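Pyruvate formate-lyase 2 (Archaeoglobus fulgidus, PDB 2F3O) belongs to the glycyl radical enzyme family and is of unproven function, probably acting as a lyase related to pyruvate formate-lyase and glycerol dehydratase. Local coordinates at residues I41-A46 with V508-L513. Numbering follows the deposited sequence.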
# COMPACT_ATOMS: atom_id res chain seq x y z
N ILE A 41 23.56 -0.96 -13.58
CA ILE A 41 24.98 -0.81 -13.30
C ILE A 41 25.72 -0.78 -14.65
O ILE A 41 26.62 0.02 -14.84
CB ILE A 41 25.45 -1.92 -12.36
CG1 ILE A 41 24.91 -1.67 -10.97
CG2 ILE A 41 26.92 -1.94 -12.21
CD1 ILE A 41 25.27 -2.77 -10.01
N ARG A 42 25.30 -1.60 -15.61
CA ARG A 42 25.88 -1.57 -16.95
C ARG A 42 25.74 -0.21 -17.60
O ARG A 42 26.69 0.27 -18.20
CB ARG A 42 25.28 -2.64 -17.87
CG ARG A 42 25.32 -4.00 -17.24
CD ARG A 42 25.62 -5.11 -18.20
NE ARG A 42 24.71 -5.25 -19.32
CZ ARG A 42 25.10 -5.25 -20.59
NH1 ARG A 42 26.39 -5.11 -20.88
NH2 ARG A 42 24.21 -5.40 -21.57
N GLN A 43 24.59 0.42 -17.44
CA GLN A 43 24.35 1.75 -18.00
C GLN A 43 25.21 2.81 -17.32
O GLN A 43 25.69 3.75 -17.97
CB GLN A 43 22.89 2.12 -17.86
CG GLN A 43 21.97 1.35 -18.77
CD GLN A 43 22.15 1.74 -20.21
OE1 GLN A 43 22.50 0.91 -21.04
NE2 GLN A 43 21.89 3.01 -20.52
N ALA A 44 25.40 2.64 -16.01
CA ALA A 44 26.23 3.54 -15.22
C ALA A 44 27.67 3.44 -15.66
O ALA A 44 28.33 4.45 -15.89
CB ALA A 44 26.12 3.19 -13.74
N LYS A 45 28.13 2.21 -15.80
CA LYS A 45 29.50 1.92 -16.14
C LYS A 45 29.83 2.31 -17.57
O LYS A 45 30.97 2.67 -17.86
CB LYS A 45 29.80 0.43 -15.91
CG LYS A 45 30.05 0.12 -14.45
CD LYS A 45 30.36 -1.33 -14.23
CE LYS A 45 30.69 -1.58 -12.77
NZ LYS A 45 31.06 -3.00 -12.56
N ALA A 46 28.83 2.25 -18.44
CA ALA A 46 28.99 2.68 -19.82
C ALA A 46 29.14 4.18 -19.92
O ALA A 46 30.07 4.67 -20.58
CB ALA A 46 27.84 2.22 -20.64
N VAL A 508 15.70 -2.25 -20.46
CA VAL A 508 16.97 -2.34 -21.22
C VAL A 508 17.76 -1.05 -21.33
O VAL A 508 18.89 -1.04 -21.80
CB VAL A 508 16.78 -2.95 -22.65
CG1 VAL A 508 15.63 -3.94 -22.68
CG2 VAL A 508 16.56 -1.86 -23.68
N LYS A 509 17.16 0.04 -20.87
CA LYS A 509 17.78 1.36 -20.92
C LYS A 509 17.30 2.18 -19.72
O LYS A 509 16.56 3.17 -19.87
CB LYS A 509 17.41 2.02 -22.25
CG LYS A 509 17.88 3.46 -22.51
CD LYS A 509 19.32 3.51 -22.79
CE LYS A 509 19.72 4.91 -23.16
NZ LYS A 509 21.12 5.15 -22.73
N PRO A 510 17.69 1.76 -18.50
CA PRO A 510 17.49 2.74 -17.43
C PRO A 510 18.55 3.85 -17.55
O PRO A 510 19.61 3.65 -18.16
CB PRO A 510 17.65 1.91 -16.15
CG PRO A 510 18.52 0.76 -16.55
CD PRO A 510 18.31 0.51 -18.02
N THR A 511 18.24 5.03 -17.03
CA THR A 511 19.11 6.18 -17.24
C THR A 511 19.48 6.87 -15.93
O THR A 511 18.88 7.89 -15.58
CB THR A 511 18.45 7.17 -18.20
OG1 THR A 511 17.15 7.53 -17.73
CG2 THR A 511 18.33 6.56 -19.61
N PRO A 512 20.46 6.32 -15.21
CA PRO A 512 20.83 6.71 -13.85
C PRO A 512 21.29 8.15 -13.64
O PRO A 512 20.98 8.72 -12.61
CB PRO A 512 22.00 5.78 -13.51
CG PRO A 512 21.90 4.67 -14.48
CD PRO A 512 21.28 5.20 -15.70
N LEU A 513 22.04 8.73 -14.56
CA LEU A 513 22.45 10.13 -14.36
C LEU A 513 21.24 11.07 -14.38
O LEU A 513 21.08 11.88 -13.45
CB LEU A 513 23.52 10.59 -15.36
CG LEU A 513 23.97 12.04 -15.26
CD1 LEU A 513 24.60 12.33 -13.92
CD2 LEU A 513 24.93 12.39 -16.39
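Q43 reaches from helix 39-53 across to the connector K509-T511 and carries most of this contact. Its CG stands beside the backbone N and anti to the carbonyl carbon (chi1 -71°), and the bend at chi2 (-70°) brings the amide to the level of K509 and the P510 carbonyl. The tight part is at this side chain: Q43 buries about 100 Å² against the other segment, A44 only about 16 Å². In support, Q43 CG lies 3.4 Å from P510 O and 3.8 Å from P510 CD, the glutamine crossing the proline at about a right angle. NE2 of Q43 donates to P510 O at 3.3 Å, but the N-H...O angle of 132° marks the bond as weak. The other end of the amide is held from outside the pair, where OE1 is hydrogen-bonded to Y27. K509 also crosses the glutamine at about a right angle. K509 NZ and Q43 NE2, 3.2 Å apart, are both donors, so no bond joins them; K509 NZ is instead directed to a salt bridge with E80 and a hydrogen bond to E267 O. With an alanine here the P510 carbonyl is likely to lose its weak donor and Y27 its amide partner, and a gap to open over the P510 ring.

P512 adds a longer, apolar approach, its CD 4.1 Å from Q43 CB. The solvent side is at partly exposed K45, which extends from the helix side turned from the connector and pairs with E37. T511 takes the N-cap position, though its side chain makes no capping bond, and P512 follows in the first turn, a place that suits proline. This is plain packing within the pyruvate formate-lyase-like region, joining helix 39-53 near the N-terminus to the K509-T511 link between helices 477-508 and 512-516, more than 460 residues later.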